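Local structure of metallocarboxypeptidase (Trypanosoma cruzi, 3DWC) at residues B[473-476]-B[477-481]; B[432-435]-B[436-439]. The protein is a metal-dependent carboxypeptidase of the M32 family that probably releases C-terminal amino acids with broad specificity, except proline. All blocks are in the same frame, centred on the assembly; numbering follows the deposited sequence.

Contact 1: B[473-476]-B[477-481]; sequences LTTD and ELLRQ. With SO4 (sulfate ion), chain S.
E477 folds back across T474 at the start of helix 475-483. Its CB lies 3.5 Å from T474 O. E477 CG packs against the T474 methyl, CG2, at 3.9 Å. Chi1 of -82° sets CG beside the backbone N of E477, and the extended chain beyond it carries the carboxylate over to T474. There E477 CD comes 3.6 Å from T474 CB. E477 OE1 accepts the backbone N-H of T474, with N 3.0 Å away; the donor arrives on the anti side, 27° out of the carboxylate plane. The position near the helix N-terminus would probably favour the negative charge. The first turn is closed by L478 N to T474 O, 2.8 Å. Just before the helix, L473 CD1 meets L478 CD1 at 4.2 Å. Further along, R480 NH2 donates to sulfate O2 at 3.1 Å; the sulfate is probably from the crystallisation liquor. D476 lies near R480, but its carboxylate is too distant for a salt bridge. T474 is the N-cap residue, though its side chain makes no capping bond. The arrangement is therefore half of a capping box, from E477 to T474 N, joined by the hydrophobic staple of L473 and L478.

Contact 2: B[432-435]-B[436-439]; sequences QLMS and CVRR
M434 lays its CG and SD obliquely over the stem of R438, one turn on in helix 421-441. This is i to i+4 packing along an alpha helix. Chi1 of -177° places M434 CG beside its own carbonyl carbon, on the side facing the next turn. M434 CG reaches R438 NE at 3.6 Å, at the edge of the guanidinium and near its plane. M434 SD lies 4.0 Å from R438 CG. Extended from CG to NE, R438 passes the thioether and reaches E443 through NH2 and D447 through NH1, in salt bridges that tie this helix to helix 443-451. The helical bonds are regular; V437 N to L433 O, for example, is 2.9 Å. V437 CG2 also rests 3.4 Å from L433 O. On its other flank the helix carries S435, whose OG donates back to A431 O one turn earlier. M434 also packs on helix 294-309, while C436 and V437 touch helix 456-467. R439 bends at chi3 and returns over the backbone. One face of the R439 guanidinium comes down on C436 CA, which sits 3.6 Å from the plane and offset toward the rim.

In the fold
Contact 2 lies on helix 421-441 and is buried, whereas contact 1 is only partly buried at the start of helix 475-483. Their centres are about 15 Å apart, on the same side of the chain's centre. The residues after contact 1 join the two regions: T483 and T486 are hydrogen-bonded to Q432 of contact 2, and T486 N is also hydrogen-bonded to the sulfate of contact 1. Chemistry follows position. At the helix start of contact 1 a carboxylate satisfies a backbone N-H; further on, R480 binds the sulfate. In the second half of helix 421-441, apolar and thioether groups pack against neighbouring helices, and the charge of R438 goes to two protein carboxylates. Both contacts lie away from the cobalt site.

Contact 1: B[473-476]-B[477-481]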
loop_
_atom_site.group_PDB
_atom_site.type_symbol
_atom_site.label_atom_id
_atom_site.label_comp_id
_atom_site.label_asym_id
_atom_site.label_seq_id
_atom_site.Cartn_x
_atom_site.Cartn_y
_atom_site.Cartn_z
ATOM N N LEU B 473 5.558 -9.547 -29.918
ATOM C CA LEU B 473 4.908 -10.187 -31.013
ATOM C C LEU B 473 3.409 -10.030 -30.934
ATOM O O LEU B 473 2.844 -9.991 -29.896
ATOM C CB LEU B 473 5.188 -11.681 -30.986
ATOM C CG LEU B 473 6.677 -12.000 -31.072
ATOM C CD1 LEU B 473 6.848 -13.479 -30.762
ATOM C CD2 LEU B 473 7.207 -11.595 -32.443
ATOM N N THR B 474 2.793 -10.037 -32.084
ATOM C CA THR B 474 1.390 -10.236 -32.265
ATOM C C THR B 474 0.917 -11.571 -31.609
ATOM O O THR B 474 1.690 -12.517 -31.516
ATOM C CB THR B 474 1.245 -10.275 -33.802
ATOM O OG1 THR B 474 0.979 -8.935 -34.288
ATOM C CG2 THR B 474 0.288 -11.304 -34.297
ATOM N N THR B 475 -0.334 -11.653 -31.163
ATOM C CA THR B 475 -0.837 -12.934 -30.607
ATOM C C THR B 475 -0.696 -14.085 -31.617
ATOM O O THR B 475 -0.284 -15.179 -31.256
ATOM C CB THR B 475 -2.298 -12.838 -30.129
ATOM O OG1 THR B 475 -2.458 -11.719 -29.240
ATOM C CG2 THR B 475 -2.742 -14.128 -29.384
ATOM N N ASP B 476 -1.080 -13.864 -32.882
ATOM C CA ASP B 476 -0.963 -14.924 -33.870
ATOM C C ASP B 476 0.507 -15.368 -33.984
ATOM O O ASP B 476 0.796 -16.566 -34.014
ATOM C CB ASP B 476 -1.514 -14.487 -35.236
ATOM C CG ASP B 476 -3.034 -14.661 -35.357
ATOM O OD1 ASP B 476 -3.663 -15.264 -34.461
ATOM O OD2 ASP B 476 -3.619 -14.181 -36.352
ATOM N N GLU B 477 1.423 -14.404 -33.985
ATOM C CA GLU B 477 2.860 -14.658 -34.195
ATOM C C GLU B 477 3.379 -15.430 -32.986
ATOM O O GLU B 477 4.147 -16.387 -33.101
ATOM C CB GLU B 477 3.650 -13.323 -34.319
ATOM C CG GLU B 477 3.648 -12.635 -35.713
ATOM C CD GLU B 477 4.118 -11.142 -35.707
ATOM O OE1 GLU B 477 4.237 -10.502 -34.617
ATOM O OE2 GLU B 477 4.372 -10.607 -36.824
ATOM N N LEU B 478 2.973 -14.970 -31.820
ATOM C CA LEU B 478 3.407 -15.560 -30.550
ATOM C C LEU B 478 3.024 -17.065 -30.437
ATOM O O LEU B 478 3.885 -17.940 -30.168
ATOM C CB LEU B 478 2.777 -14.742 -29.392
ATOM C CG LEU B 478 3.075 -15.220 -27.990
ATOM C CD1 LEU B 478 4.529 -14.957 -27.578
ATOM C CD2 LEU B 478 2.104 -14.597 -27.007
ATOM N N LEU B 479 1.733 -17.353 -30.651
ATOM C CA LEU B 479 1.232 -18.747 -30.625
ATOM C C LEU B 479 1.827 -19.650 -31.710
ATOM O O LEU B 479 2.119 -20.838 -31.463
ATOM C CB LEU B 479 -0.295 -18.752 -30.656
ATOM C CG LEU B 479 -0.945 -18.181 -29.397
ATOM C CD1 LEU B 479 -2.446 -18.421 -29.411
ATOM C CD2 LEU B 479 -0.333 -18.792 -28.111
ATOM N N ARG B 480 2.027 -19.101 -32.909
ATOM C CA ARG B 480 2.706 -19.801 -33.980
ATOM C C ARG B 480 4.136 -20.150 -33.608
ATOM O O ARG B 480 4.615 -21.271 -33.823
ATOM C CB ARG B 480 2.747 -18.949 -35.269
ATOM C CG ARG B 480 1.823 -19.381 -36.361
ATOM C CD ARG B 480 2.189 -18.754 -37.716
ATOM N NE ARG B 480 1.712 -17.374 -37.812
ATOM C CZ ARG B 480 0.543 -16.995 -38.339
ATOM N NH1 ARG B 480 0.218 -15.706 -38.349
ATOM N NH2 ARG B 480 -0.303 -17.879 -38.871
ATOM N N GLN B 481 4.849 -19.178 -33.070
ATOM C CA GLN B 481 6.241 -19.432 -32.697
ATOM C C GLN B 481 6.317 -20.454 -31.554
ATOM O O GLN B 481 7.176 -21.328 -31.542
ATOM C CB GLN B 481 6.903 -18.133 -32.265
ATOM C CG GLN B 481 8.407 -18.164 -32.404
ATOM C CD GLN B 481 9.043 -16.864 -31.944
ATOM O OE1 GLN B 481 9.398 -16.022 -32.759
ATOM N NE2 GLN B 481 9.107 -16.662 -30.623
HETATM S S SO4 S . -1.747 -21.006 -38.798
HETATM O O1 SO4 S . -2.181 -19.712 -39.339
HETATM O O2 SO4 S . -0.412 -20.914 -38.212
HETATM O O3 SO4 S . -2.769 -21.454 -37.852
HETATM O O4 SO4 S . -1.637 -22.002 -39.867
#

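Contact 2: B[432-435]-B[436-439]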
loop_
_atom_site.group_PDB
_atom_site.type_symbol
_atom_site.label_atom_id
_atom_site.label_comp_id
_atom_site.label_asym_id
_atom_site.label_seq_id
_atom_site.Cartn_x
_atom_site.Cartn_y
_atom_site.Cartn_z
ATOM N N GLN B 432 -3.633 -25.799 -25.719
ATOM C CA GLN B 432 -2.708 -25.737 -26.830
ATOM C C GLN B 432 -1.231 -25.733 -26.360
ATOM O O GLN B 432 -0.402 -26.398 -26.908
ATOM C CB GLN B 432 -2.990 -24.512 -27.696
ATOM C CG GLN B 432 -2.183 -24.501 -29.036
ATOM C CD GLN B 432 -2.820 -23.642 -30.131
ATOM O OE1 GLN B 432 -4.034 -23.568 -30.225
ATOM N NE2 GLN B 432 -1.988 -23.033 -30.996
ATOM N N LEU B 433 -0.921 -24.905 -25.389
ATOM C CA LEU B 433 0.426 -24.845 -24.817
ATOM C C LEU B 433 0.887 -26.162 -24.175
ATOM O O LEU B 433 2.019 -26.594 -24.377
ATOM C CB LEU B 433 0.439 -23.724 -23.746
ATOM C CG LEU B 433 1.542 -22.666 -23.676
ATOM C CD1 LEU B 433 1.722 -22.240 -22.190
ATOM C CD2 LEU B 433 2.936 -22.980 -24.354
ATOM N N MET B 434 0.024 -26.758 -23.386
ATOM C CA MET B 434 0.302 -28.056 -22.755
ATOM C C MET B 434 0.437 -29.147 -23.784
ATOM O O MET B 434 1.325 -29.983 -23.637
ATOM C CB MET B 434 -0.763 -28.451 -21.703
ATOM C CG MET B 434 -0.466 -29.759 -20.969
ATOM S SD MET B 434 1.184 -29.829 -20.181
ATOM C CE MET B 434 0.744 -29.145 -18.541
ATOM N N SER B 435 -0.366 -29.125 -24.854
ATOM C CA SER B 435 -0.173 -30.108 -25.926
ATOM C C SER B 435 1.215 -30.058 -26.492
ATOM O O SER B 435 1.794 -31.064 -26.698
ATOM C CB SER B 435 -1.154 -29.926 -27.115
ATOM O OG SER B 435 -2.436 -30.243 -26.656
ATOM N N CYS B 436 1.677 -28.859 -26.835
ATOM C CA CYS B 436 3.033 -28.619 -27.291
ATOM C C CYS B 436 4.106 -29.059 -26.296
ATOM O O CYS B 436 5.088 -29.743 -26.647
ATOM C CB CYS B 436 3.206 -27.115 -27.584
ATOM S SG CYS B 436 4.867 -26.719 -28.115
ATOM N N VAL B 437 3.959 -28.632 -25.055
ATOM C CA VAL B 437 4.896 -29.027 -24.014
ATOM C C VAL B 437 4.996 -30.556 -23.920
ATOM O O VAL B 437 6.091 -31.071 -23.792
ATOM C CB VAL B 437 4.579 -28.343 -22.659
ATOM C CG1 VAL B 437 5.353 -28.999 -21.533
ATOM C CG2 VAL B 437 4.936 -26.835 -22.713
ATOM N N ARG B 438 3.886 -31.282 -24.025
ATOM C CA ARG B 438 3.908 -32.750 -23.866
ATOM C C ARG B 438 4.532 -33.411 -25.113
ATOM O O ARG B 438 5.273 -34.391 -25.023
ATOM C CB ARG B 438 2.494 -33.307 -23.626
ATOM C CG ARG B 438 1.997 -33.182 -22.188
ATOM C CD ARG B 438 0.465 -33.398 -22.077
ATOM N NE ARG B 438 0.063 -33.344 -20.668
ATOM C CZ ARG B 438 0.376 -34.274 -19.776
ATOM N NH1 ARG B 438 0.011 -34.118 -18.531
ATOM N NH2 ARG B 438 1.048 -35.353 -20.134
ATOM N N ARG B 439 4.261 -32.813 -26.267
ATOM C CA ARG B 439 4.908 -33.179 -27.515
ATOM C C ARG B 439 6.413 -33.021 -27.436
ATOM O O ARG B 439 7.182 -33.874 -27.859
ATOM C CB ARG B 439 4.412 -32.234 -28.617
ATOM C CG ARG B 439 3.775 -32.896 -29.761
ATOM C CD ARG B 439 3.975 -32.097 -31.012
ATOM N NE ARG B 439 3.274 -30.824 -30.943
ATOM C CZ ARG B 439 3.837 -29.618 -31.001
ATOM N NH1 ARG B 439 5.163 -29.460 -31.126
ATOM N NH2 ARG B 439 3.043 -28.551 -30.953
#